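Local structure of uncharacterized CBS-domain protein (Klebsiella pneumoniae subsp. pneumoniae, 3HF7) at residues Asn5-Pro10 with Glu119-Glu124; Val15-Asn20 with Arg28-Ser33; Arg37-Arg42 with Asp46-Met51. The protein is of unknown function but binds AMP through its CBS-domain pair, one part of a longer membrane protein that may also bind flavin adenine dinucleotide. All coordinates share one frame; numbering follows the deposited sequence.

Contact 1. Residues Asn5-Pro10 with Glu119-Glu124; sequences NDIMVP and EDILEE. With AMP (adenosine monophosphate), chain B.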
loop_
_atom_site.group_PDB
_atom_site.type_symbol
_atom_site.label_atom_id
_atom_site.label_comp_id
_atom_site.label_asym_id
_atom_site.label_seq_id
_atom_site.Cartn_x
_atom_site.Cartn_y
_atom_site.Cartn_z
ATOM N N ASN A 5 -4.790 -10.917 10.551
ATOM C CA ASN A 5 -4.262 -12.012 9.735
ATOM C C ASN A 5 -5.345 -12.653 8.884
ATOM O O ASN A 5 -5.079 -13.140 7.784
ATOM C CB ASN A 5 -3.598 -13.082 10.610
ATOM C CG ASN A 5 -2.487 -12.526 11.507
ATOM O OD1 ASN A 5 -1.995 -11.407 11.310
ATOM N ND2 ASN A 5 -2.093 -13.320 12.498
ATOM N N ASP A 6 -6.576 -12.626 9.390
ATOM C CA ASP A 6 -7.682 -13.306 8.735
ATOM C C ASP A 6 -8.197 -12.602 7.486
ATOM O O ASP A 6 -8.768 -13.250 6.604
ATOM C CB ASP A 6 -8.792 -13.555 9.738
ATOM C CG ASP A 6 -8.302 -14.346 10.918
ATOM O OD1 ASP A 6 -7.776 -15.460 10.680
ATOM O OD2 ASP A 6 -8.406 -13.857 12.064
ATOM N N ILE A 7 -7.967 -11.291 7.396
ATOM C CA ILE A 7 -8.578 -10.484 6.325
ATOM C C ILE A 7 -7.618 -9.744 5.404
ATOM O O ILE A 7 -8.026 -9.264 4.345
ATOM C CB ILE A 7 -9.645 -9.506 6.878
ATOM C CG1 ILE A 7 -9.114 -8.726 8.079
ATOM C CG2 ILE A 7 -10.874 -10.285 7.305
ATOM C CD1 ILE A 7 -8.782 -7.331 7.792
ATOM N N MET A 8 -6.352 -9.653 5.796
ATOM C CA MET A 8 -5.334 -9.038 4.945
ATOM C C MET A 8 -5.275 -9.722 3.573
ATOM O O MET A 8 -5.608 -10.899 3.450
ATOM C CB MET A 8 -3.958 -9.116 5.618
ATOM C CG MET A 8 -3.477 -10.531 5.800
ATOM S SD MET A 8 -1.816 -10.676 6.438
ATOM C CE MET A 8 -1.980 -9.993 8.045
ATOM N N VAL A 9 -4.864 -8.982 2.545
ATOM C CA VAL A 9 -4.531 -9.566 1.243
ATOM C C VAL A 9 -3.126 -10.170 1.388
ATOM O O VAL A 9 -2.208 -9.479 1.847
ATOM C CB VAL A 9 -4.525 -8.486 0.133
ATOM C CG1 VAL A 9 -3.943 -9.024 -1.178
ATOM C CG2 VAL A 9 -5.924 -7.944 -0.096
ATOM N N PRO A 10 -2.952 -11.451 1.012
ATOM C CA PRO A 10 -1.662 -12.095 1.267
ATOM C C PRO A 10 -0.522 -11.431 0.503
ATOM O O PRO A 10 -0.723 -10.923 -0.604
ATOM C CB PRO A 10 -1.867 -13.530 0.765
ATOM C CG PRO A 10 -3.345 -13.696 0.626
ATOM C CD PRO A 10 -3.884 -12.342 0.296
ATOM N N GLU A 119 -11.788 -0.299 4.948
ATOM C CA GLU A 119 -12.907 -0.871 4.220
ATOM C C GLU A 119 -12.982 -2.345 4.628
ATOM O O GLU A 119 -14.023 -2.809 5.102
ATOM C CB GLU A 119 -12.744 -0.722 2.709
ATOM N N ASP A 120 -11.857 -3.051 4.515
ATOM C CA ASP A 120 -11.803 -4.484 4.829
ATOM C C ASP A 120 -12.204 -4.837 6.256
ATOM O O ASP A 120 -12.950 -5.799 6.468
ATOM C CB ASP A 120 -10.409 -5.047 4.567
ATOM C CG ASP A 120 -9.982 -4.886 3.132
ATOM O OD1 ASP A 120 -10.874 -4.685 2.260
ATOM O OD2 ASP A 120 -8.752 -4.942 2.885
ATOM N N ILE A 121 -11.698 -4.081 7.225
ATOM C CA ILE A 121 -11.977 -4.374 8.627
ATOM C C ILE A 121 -13.474 -4.222 8.971
ATOM O O ILE A 121 -14.100 -5.148 9.532
ATOM C CB ILE A 121 -11.075 -3.541 9.544
ATOM C CG1 ILE A 121 -9.607 -3.918 9.269
ATOM C CG2 ILE A 121 -11.467 -3.753 11.021
ATOM C CD1 ILE A 121 -8.589 -3.011 9.883
ATOM N N LEU A 122 -14.041 -3.076 8.595
ATOM C CA LEU A 122 -15.449 -2.770 8.839
ATOM C C LEU A 122 -16.346 -3.821 8.224
ATOM O O LEU A 122 -17.162 -4.420 8.923
ATOM C CB LEU A 122 -15.807 -1.383 8.306
ATOM C CG LEU A 122 -15.034 -0.225 8.944
ATOM C CD1 LEU A 122 -14.974 0.962 8.007
ATOM C CD2 LEU A 122 -15.634 0.161 10.283
ATOM N N GLU A 123 -16.164 -4.072 6.932
ATOM C CA GLU A 123 -17.005 -5.016 6.207
ATOM C C GLU A 123 -16.984 -6.384 6.852
ATOM O O GLU A 123 -17.954 -7.134 6.771
ATOM C CB GLU A 123 -16.562 -5.127 4.757
ATOM C CG GLU A 123 -17.151 -4.051 3.879
ATOM C CD GLU A 123 -16.279 -3.732 2.675
ATOM O OE1 GLU A 123 -16.073 -4.634 1.817
ATOM O OE2 GLU A 123 -15.807 -2.569 2.581
ATOM N N GLU A 124 -15.870 -6.700 7.496
ATOM C CA GLU A 124 -15.737 -7.974 8.149
ATOM C C GLU A 124 -16.532 -7.925 9.440
ATOM O O GLU A 124 -17.441 -8.745 9.648
ATOM C CB GLU A 124 -14.271 -8.301 8.422
ATOM C CG GLU A 124 -13.959 -9.777 8.229
ATOM C CD GLU A 124 -14.515 -10.661 9.332
ATOM O OE1 GLU A 124 -14.427 -10.269 10.522
ATOM O OE2 GLU A 124 -15.033 -11.753 9.005
HETATM P P AMP B . -9.387 -0.419 -4.387
HETATM O O1P AMP B . -9.276 -1.422 -5.523
HETATM O O2P AMP B . -8.153 0.412 -4.127
HETATM O O3P AMP B . -10.650 0.397 -4.351
HETATM O "O5'" AMP B . -9.547 -1.333 -3.056
HETATM C "C5'" AMP B . -10.331 -2.536 -3.038
HETATM C "C4'" AMP B . -9.707 -3.588 -2.122
HETATM O "O4'" AMP B . -8.663 -4.292 -2.797
HETATM C "C3'" AMP B . -9.083 -3.018 -0.845
HETATM O "O3'" AMP B . -9.984 -2.984 0.281
HETATM C "C2'" AMP B . -7.918 -3.944 -0.575
HETATM O "O2'" AMP B . -8.310 -5.006 0.282
HETATM C "C1'" AMP B . -7.551 -4.533 -1.920
HETATM N N9 AMP B . -6.314 -3.816 -2.331
HETATM C C8 AMP B . -6.189 -2.481 -2.288
HETATM N N7 AMP B . -4.963 -2.088 -2.697
HETATM C C5 AMP B . -4.266 -3.181 -3.005
HETATM C C6 AMP B . -2.899 -3.432 -3.492
HETATM N N6 AMP B . -2.056 -2.396 -3.734
HETATM N N1 AMP B . -2.542 -4.723 -3.691
HETATM C C2 AMP B . -3.389 -5.752 -3.450
HETATM N N3 AMP B . -4.648 -5.582 -2.992
HETATM C C4 AMP B . -5.148 -4.333 -2.758
#

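Contact 2. Residues Val15-Asn20 with Arg28-Ser33; sequences VGIDIN and RQLTHS. With AMP (adenosine monophosphate), chain B.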
loop_
_atom_site.group_PDB
_atom_site.type_symbol
_atom_site.label_atom_id
_atom_site.label_comp_id
_atom_site.label_asym_id
_atom_site.label_seq_id
_atom_site.Cartn_x
_atom_site.Cartn_y
_atom_site.Cartn_z
ATOM N N VAL A 15 -0.258 -5.797 -5.055
ATOM C CA VAL A 15 0.142 -5.059 -6.258
ATOM C C VAL A 15 1.037 -3.872 -5.890
ATOM O O VAL A 15 0.666 -2.991 -5.104
ATOM C CB VAL A 15 -1.066 -4.547 -7.070
ATOM C CG1 VAL A 15 -0.590 -3.800 -8.300
ATOM C CG2 VAL A 15 -1.983 -5.706 -7.479
ATOM N N GLY A 16 2.230 -3.873 -6.455
ATOM C CA GLY A 16 3.168 -2.796 -6.257
ATOM C C GLY A 16 4.077 -2.732 -7.466
ATOM O O GLY A 16 3.930 -3.515 -8.411
ATOM N N ILE A 17 5.012 -1.792 -7.447
ATOM C CA ILE A 17 5.951 -1.656 -8.540
ATOM C C ILE A 17 7.360 -1.653 -8.008
ATOM O O ILE A 17 7.691 -0.977 -7.028
ATOM C CB ILE A 17 5.735 -0.360 -9.378
ATOM C CG1 ILE A 17 4.275 -0.190 -9.780
ATOM C CG2 ILE A 17 6.590 -0.386 -10.636
ATOM C CD1 ILE A 17 3.953 1.246 -10.232
ATOM N N ASP A 18 8.181 -2.428 -8.694
ATOM C CA ASP A 18 9.615 -2.387 -8.533
ATOM C C ASP A 18 10.100 -1.109 -9.174
ATOM O O ASP A 18 10.001 -0.931 -10.396
ATOM C CB ASP A 18 10.262 -3.596 -9.211
ATOM C CG ASP A 18 11.672 -3.834 -8.739
ATOM O OD1 ASP A 18 12.233 -2.946 -8.049
ATOM O OD2 ASP A 18 12.222 -4.920 -9.056
ATOM N N ILE A 19 10.610 -0.205 -8.353
ATOM C CA ILE A 19 11.100 1.052 -8.887
ATOM C C ILE A 19 12.429 0.854 -9.611
ATOM O O ILE A 19 12.987 1.817 -10.147
ATOM C CB ILE A 19 11.174 2.171 -7.825
ATOM C CG1 ILE A 19 12.374 1.985 -6.906
ATOM C CG2 ILE A 19 9.877 2.236 -7.042
ATOM C CD1 ILE A 19 12.575 3.163 -5.973
ATOM N N ASN A 20 12.925 -0.386 -9.638
ATOM C CA ASN A 20 14.082 -0.730 -10.474
ATOM C C ASN A 20 13.797 -0.916 -11.975
ATOM O O ASN A 20 14.718 -0.829 -12.783
ATOM C CB ASN A 20 14.830 -1.947 -9.928
ATOM C CG ASN A 20 15.743 -1.596 -8.770
ATOM O OD1 ASN A 20 16.038 -0.428 -8.527
ATOM N ND2 ASN A 20 16.192 -2.614 -8.040
ATOM N N ARG A 28 3.896 2.216 -17.405
ATOM C CA ARG A 28 2.933 1.263 -17.915
ATOM C C ARG A 28 2.226 0.585 -16.732
ATOM O O ARG A 28 0.998 0.472 -16.734
ATOM C CB ARG A 28 3.616 0.238 -18.819
ATOM C CG ARG A 28 2.661 -0.555 -19.726
ATOM C CD ARG A 28 3.425 -1.435 -20.741
ATOM N NE ARG A 28 4.533 -2.169 -20.106
ATOM C CZ ARG A 28 5.833 -2.010 -20.390
ATOM N NH1 ARG A 28 6.235 -1.154 -21.329
ATOM N NH2 ARG A 28 6.740 -2.728 -19.732
ATOM N N GLN A 29 2.986 0.175 -15.709
ATOM C CA GLN A 29 2.401 -0.506 -14.543
ATOM C C GLN A 29 1.487 0.415 -13.743
ATOM O O GLN A 29 0.416 0.011 -13.274
ATOM C CB GLN A 29 3.490 -1.029 -13.624
ATOM C CG GLN A 29 4.142 -2.308 -14.093
ATOM C CD GLN A 29 5.304 -2.692 -13.208
ATOM O OE1 GLN A 29 5.117 -3.079 -12.047
ATOM N NE2 GLN A 29 6.519 -2.580 -13.743
ATOM N N LEU A 30 1.932 1.654 -13.588
ATOM C CA LEU A 30 1.203 2.656 -12.852
ATOM C C LEU A 30 -0.157 2.886 -13.490
ATOM O O LEU A 30 -1.184 2.767 -12.839
ATOM C CB LEU A 30 2.016 3.936 -12.844
ATOM C CG LEU A 30 1.524 5.070 -11.972
ATOM C CD1 LEU A 30 1.637 4.647 -10.538
ATOM C CD2 LEU A 30 2.384 6.276 -12.250
ATOM N N THR A 31 -0.162 3.175 -14.785
ATOM C CA THR A 31 -1.409 3.421 -15.513
ATOM C C THR A 31 -2.349 2.211 -15.559
ATOM O O THR A 31 -3.538 2.378 -15.780
ATOM C CB THR A 31 -1.132 3.928 -16.944
ATOM O OG1 THR A 31 -0.412 2.932 -17.677
ATOM C CG2 THR A 31 -0.310 5.209 -16.908
ATOM N N HIS A 32 -1.806 1.010 -15.360
ATOM C CA HIS A 32 -2.579 -0.247 -15.380
ATOM C C HIS A 32 -2.913 -0.755 -13.980
ATOM O O HIS A 32 -3.380 -1.893 -13.825
ATOM C CB HIS A 32 -1.819 -1.348 -16.139
ATOM C CG HIS A 32 -1.833 -1.178 -17.627
ATOM N ND1 HIS A 32 -1.218 -0.118 -18.262
ATOM C CD2 HIS A 32 -2.396 -1.927 -18.607
ATOM C CE1 HIS A 32 -1.397 -0.222 -19.567
ATOM N NE2 HIS A 32 -2.111 -1.310 -19.803
ATOM N N SER A 33 -2.672 0.084 -12.969
ATOM C CA SER A 33 -2.898 -0.294 -11.570
ATOM C C SER A 33 -4.351 -0.700 -11.320
ATOM O O SER A 33 -5.261 0.089 -11.577
ATOM C CB SER A 33 -2.503 0.856 -10.640
ATOM O OG SER A 33 -2.901 0.596 -9.301
HETATM P P AMP B . -9.387 -0.419 -4.387
HETATM O O1P AMP B . -9.276 -1.422 -5.523
HETATM O O2P AMP B . -8.153 0.412 -4.127
HETATM O O3P AMP B . -10.650 0.397 -4.351
HETATM O "O5'" AMP B . -9.547 -1.333 -3.056
HETATM C "C5'" AMP B . -10.331 -2.536 -3.038
HETATM C "C4'" AMP B . -9.707 -3.588 -2.122
HETATM O "O4'" AMP B . -8.663 -4.292 -2.797
HETATM C "C3'" AMP B . -9.083 -3.018 -0.845
HETATM O "O3'" AMP B . -9.984 -2.984 0.281
HETATM C "C2'" AMP B . -7.918 -3.944 -0.575
HETATM O "O2'" AMP B . -8.310 -5.006 0.282
HETATM C "C1'" AMP B . -7.551 -4.533 -1.920
HETATM N N9 AMP B . -6.314 -3.816 -2.331
HETATM C C8 AMP B . -6.189 -2.481 -2.288
HETATM N N7 AMP B . -4.963 -2.088 -2.697
HETATM C C5 AMP B . -4.266 -3.181 -3.005
HETATM C C6 AMP B . -2.899 -3.432 -3.492
HETATM N N6 AMP B . -2.056 -2.396 -3.734
HETATM N N1 AMP B . -2.542 -4.723 -3.691
HETATM C C2 AMP B . -3.389 -5.752 -3.450
HETATM N N3 AMP B . -4.648 -5.582 -2.992
HETATM C C4 AMP B . -5.148 -4.333 -2.758
#

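Contact 3. Residues Arg37-Arg42 with Asp46-Met51; sequences RIVLYR and DDAISM. With AMP (adenosine monophosphate), chain B.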
loop_
_atom_site.group_PDB
_atom_site.type_symbol
_atom_site.label_atom_id
_atom_site.label_comp_id
_atom_site.label_asym_id
_atom_site.label_seq_id
_atom_site.Cartn_x
_atom_site.Cartn_y
_atom_site.Cartn_z
ATOM N N ARG A 37 -4.357 2.493 -4.254
ATOM C CA ARG A 37 -3.007 2.681 -3.724
ATOM C C ARG A 37 -2.136 1.495 -4.151
ATOM O O ARG A 37 -2.636 0.395 -4.350
ATOM C CB ARG A 37 -3.012 2.820 -2.195
ATOM C CG ARG A 37 -4.246 3.471 -1.581
ATOM C CD ARG A 37 -4.076 4.967 -1.403
ATOM N NE ARG A 37 -3.865 5.423 -0.015
ATOM C CZ ARG A 37 -4.782 6.076 0.706
ATOM N NH1 ARG A 37 -5.967 6.310 0.157
ATOM N NH2 ARG A 37 -4.528 6.487 1.962
ATOM N N ILE A 38 -0.837 1.713 -4.309
ATOM C CA ILE A 38 0.076 0.616 -4.656
ATOM C C ILE A 38 1.441 0.841 -4.062
ATOM O O ILE A 38 1.863 1.982 -3.890
ATOM C CB ILE A 38 0.254 0.430 -6.165
ATOM C CG1 ILE A 38 0.557 1.769 -6.831
ATOM C CG2 ILE A 38 -0.958 -0.276 -6.765
ATOM C CD1 ILE A 38 1.770 1.741 -7.669
ATOM N N VAL A 39 2.138 -0.262 -3.778
ATOM C CA VAL A 39 3.411 -0.203 -3.075
ATOM C C VAL A 39 4.529 0.109 -4.057
ATOM O O VAL A 39 4.612 -0.484 -5.133
ATOM C CB VAL A 39 3.714 -1.515 -2.278
ATOM C CG1 VAL A 39 4.957 -1.350 -1.406
ATOM C CG2 VAL A 39 2.532 -1.925 -1.414
ATOM N N LEU A 40 5.375 1.062 -3.682
ATOM C CA LEU A 40 6.633 1.295 -4.375
ATOM C C LEU A 40 7.736 0.599 -3.593
ATOM O O LEU A 40 7.881 0.809 -2.381
ATOM C CB LEU A 40 6.906 2.799 -4.484
ATOM C CG LEU A 40 5.865 3.662 -5.215
ATOM C CD1 LEU A 40 6.327 5.129 -5.224
ATOM C CD2 LEU A 40 5.567 3.150 -6.646
ATOM N N TYR A 41 8.498 -0.244 -4.275
ATOM C CA TYR A 41 9.619 -0.922 -3.634
ATOM C C TYR A 41 10.821 -1.064 -4.574
ATOM O O TYR A 41 10.711 -0.907 -5.802
ATOM C CB TYR A 41 9.186 -2.308 -3.153
ATOM C CG TYR A 41 8.741 -3.227 -4.268
ATOM C CD1 TYR A 41 9.673 -3.903 -5.070
ATOM C CD2 TYR A 41 7.391 -3.420 -4.533
ATOM C CE1 TYR A 41 9.253 -4.746 -6.095
ATOM C CE2 TYR A 41 6.971 -4.250 -5.559
ATOM C CZ TYR A 41 7.891 -4.899 -6.326
ATOM O OH TYR A 41 7.439 -5.720 -7.325
ATOM N N ARG A 42 11.965 -1.392 -3.988
ATOM C CA ARG A 42 13.148 -1.651 -4.757
ATOM C C ARG A 42 13.444 -3.159 -4.667
ATOM O O ARG A 42 13.812 -3.667 -3.598
ATOM C CB ARG A 42 14.285 -0.814 -4.189
ATOM C CG ARG A 42 15.387 -0.454 -5.164
ATOM C CD ARG A 42 16.331 0.572 -4.526
ATOM N NE ARG A 42 16.268 0.484 -3.063
ATOM C CZ ARG A 42 15.959 1.492 -2.236
ATOM N NH1 ARG A 42 15.703 2.718 -2.698
ATOM N NH2 ARG A 42 15.928 1.266 -0.925
ATOM N N ASP A 46 10.967 -7.041 0.387
ATOM C CA ASP A 46 11.959 -6.929 1.431
ATOM C C ASP A 46 12.375 -5.498 1.572
ATOM O O ASP A 46 13.011 -5.127 2.552
ATOM C CB ASP A 46 13.181 -7.730 1.066
ATOM C CG ASP A 46 12.955 -9.200 1.193
ATOM O OD1 ASP A 46 11.859 -9.615 1.665
ATOM O OD2 ASP A 46 13.889 -9.936 0.825
ATOM N N ASP A 47 12.043 -4.694 0.571
ATOM C CA ASP A 47 12.417 -3.299 0.589
ATOM C C ASP A 47 11.288 -2.375 0.115
ATOM O O ASP A 47 11.456 -1.595 -0.829
ATOM C CB ASP A 47 13.705 -3.085 -0.214
ATOM C CG ASP A 47 14.383 -1.773 0.118
ATOM O OD1 ASP A 47 13.930 -1.065 1.048
ATOM O OD2 ASP A 47 15.375 -1.441 -0.551
ATOM N N ALA A 48 10.144 -2.463 0.787
ATOM C CA ALA A 48 9.033 -1.553 0.536
ATOM C C ALA A 48 9.437 -0.134 0.914
ATOM O O ALA A 48 10.049 0.101 1.954
ATOM C CB ALA A 48 7.822 -1.975 1.307
ATOM N N ILE A 49 9.099 0.815 0.056
ATOM C CA ILE A 49 9.537 2.189 0.251
ATOM C C ILE A 49 8.401 3.146 0.629
ATOM O O ILE A 49 8.510 3.900 1.597
ATOM C CB ILE A 49 10.264 2.717 -0.990
ATOM C CG1 ILE A 49 11.416 1.780 -1.325
ATOM C CG2 ILE A 49 10.721 4.159 -0.759
ATOM C CD1 ILE A 49 12.623 2.461 -1.888
ATOM N N SER A 50 7.315 3.111 -0.136
ATOM C CA SER A 50 6.208 4.020 0.088
ATOM C C SER A 50 4.911 3.491 -0.494
ATOM O O SER A 50 4.891 2.511 -1.240
ATOM C CB SER A 50 6.546 5.383 -0.504
ATOM O OG SER A 50 7.079 5.220 -1.804
ATOM N N MET A 51 3.812 4.140 -0.119
ATOM C CA MET A 51 2.501 3.795 -0.642
ATOM C C MET A 51 2.048 4.961 -1.515
ATOM O O MET A 51 2.066 6.111 -1.075
ATOM C CB MET A 51 1.530 3.528 0.510
ATOM C CG MET A 51 0.201 2.984 0.088
ATOM S SD MET A 51 0.225 1.242 -0.384
ATOM C CE MET A 51 0.708 0.489 1.181
HETATM P P AMP B . -9.387 -0.419 -4.387
HETATM O O1P AMP B . -9.276 -1.422 -5.523
HETATM O O2P AMP B . -8.153 0.412 -4.127
HETATM O O3P AMP B . -10.650 0.397 -4.351
HETATM O "O5'" AMP B . -9.547 -1.333 -3.056
HETATM C "C5'" AMP B . -10.331 -2.536 -3.038
HETATM C "C4'" AMP B . -9.707 -3.588 -2.122
HETATM O "O4'" AMP B . -8.663 -4.292 -2.797
HETATM C "C3'" AMP B . -9.083 -3.018 -0.845
HETATM O "O3'" AMP B . -9.984 -2.984 0.281
HETATM C "C2'" AMP B . -7.918 -3.944 -0.575
HETATM O "O2'" AMP B . -8.310 -5.006 0.282
HETATM C "C1'" AMP B . -7.551 -4.533 -1.920
HETATM N N9 AMP B . -6.314 -3.816 -2.331
HETATM C C8 AMP B . -6.189 -2.481 -2.288
HETATM N N7 AMP B . -4.963 -2.088 -2.697
HETATM C C5 AMP B . -4.266 -3.181 -3.005
HETATM C C6 AMP B . -2.899 -3.432 -3.492
HETATM N N6 AMP B . -2.056 -2.396 -3.734
HETATM N N1 AMP B . -2.542 -4.723 -3.691
HETATM C C2 AMP B . -3.389 -5.752 -3.450
HETATM N N3 AMP B . -4.648 -5.582 -2.992
HETATM C C4 AMP B . -5.148 -4.333 -2.758
#

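Contact 1. Residues Asn5-Pro10 with Glu119-Glu124
With CG1 set between its own backbone N and carbonyl carbon (chi1 49°), Ile7 sends CD1 toward the helix 118-126 and leaves CG2 on the flank beside Glu124. The two branches then do separate work. CD1 meets CG1 of Ile121 at 3.8 Å, the two side chains crossing at about a right angle, and it also comes within 4.3 Å of CB of Asp120. CG2 lies against CG of Glu124, and the bend at chi2 sets the direction of the carboxylate beyond it. These are carbon-to-carbon contacts, and Ile7 and Ile121 also share Val116 of strand 112-117 as a neighbour. In CBS-domain terms, the start of the chain is laid against helix 118-126, the last helix of this CBS-domain pair, at the edge of the nucleotide cleft. There Asp120 turns its carboxylate to the two ribose hydroxyls of AMP: O3' donates to OD1 at 2.8 Å and O2' to OD2 at 2.6 Å, one hydroxyl to each oxygen. Val9 approaches the same sugar from the other segment, its CG2 3.8 Å from O2' of AMP, while CG1 lies 4.0 Å from the adenine N3.

Contact 2. Residues Val15-Asn20 with Arg28-Ser33
Strand 16-18 runs past the C-terminal end of helix 23-31, the backbones coming nearest at Ile17 and Gln29, whose CA atoms are 7.1 Å apart. Ile17 carries the contact, pointing toward the helix and using both of its branches. CG2 sits 3.4 Å from OE1 of Gln29, and CG1 rests near CB of the same residue, as the two side chains run antiparallel alongside one another. Extended beyond CG (chi2 174°), the glutamine chain carries its amide over to the isoleucine methyl; the NE2 end of that amide is hydrogen-bonded to Asp21. The other branch of Ile17 ends in CD1, which lies against the backbone of Leu30 and meets CD1 of that residue at 4.1 Å. Leu30 in turn packs on Ala57 and Met61 of helix 54-61, and both Ile17 and Leu30 are buried. Farther along, OD1 of Asp18 accepts from N of Asn20 at 3.1 Å, with the donor well out of the carboxylate plane, and closes an Asx turn; the same oxygen also accepts from N of Asp43, just after strand 37-41. At the other end Val15 reads the adenine edge with its backbone: its N donates to N1 of AMP at 2.9 Å, and its O accepts from N6 at 3.1 Å. Strand 16-18, helix 23-31 and strand 37-41 form a beta-alpha-beta unit, with AMP bound just ahead of its first strand, as in CBS-domain nucleotide sites.

Contact 3. Residues Arg37-Arg42 with Asp46-Met51
Main-chain hydrogen bonds tie Leu40 to Ser50 in an antiparallel pair: N of Leu40 donates to O of Ser50 at 2.9 Å in a nearly straight bond (170°). The return path is split, because O of Leu40 accepts from two successive amides, N of Ile49 at 2.7 Å and N of Ser50 at 3.3 Å. Two residues, Ile49 and Ser50, stand opposite the single Leu40, a classic beta bulge, and the register moves by one residue before Tyr41 pairs with Ala48. Beyond it, N of Arg42 donates to O of Asp47.

Charges meet here too. NH2 of Arg42 forms a salt bridge with OD2 of Asp47 at 2.8 Å, from the syn side but tilted out of the carboxylate plane, while NE adds a weak bond to the same oxygen. The guanidinium and carboxylate planes stand 59° apart, and CD1 of Ile49 lies over one face of the guanidinium.

Apolar packing occupies the face carrying Val39, Ala48 and Met51. CG1 of Val39 touches CB of Ala48 at 4.0 Å, and CG2 touches CE of Met51, whose chain is bent at chi2 and chi3. CB of Arg37 rests on CG of Met51. On the face of Leu40 and Ser50, CD1 of Leu40 comes to 3.5 Å from OG of Ser50.

Ligand recognition falls to the first residue of strand 37-41, where O of Arg37 takes a hydrogen bond from N6 of AMP at 2.9 Å. The whole is a bulged beta hairpin within the three-stranded sheet of a CBS motif, with the nucleotide site at its Arg37 end.

How the contacts relate
Contact 1 joins the two ends of the chain, residues 5-10 with 119-124, and contacts 2 and 3 follow one another in the sequence between them. Contacts 2 and 3 are neighbours, their centres about 10 Å apart, and share the three-stranded sheet 16-18, 37-41, 48-53: Ile17 N meets Val39 O at 2.7 Å, a probable hydrogen bond. Contact 1 belongs to the other half of the CBS pair, at the edge of the four-stranded sheet, to which strand 9-10 belongs, with its centre about 23 Å from that of contact 2 and 20 Å from that of contact 3. AMP bridges the separation, its ribose held at contact 1 and its adenine at contacts 2 and 3.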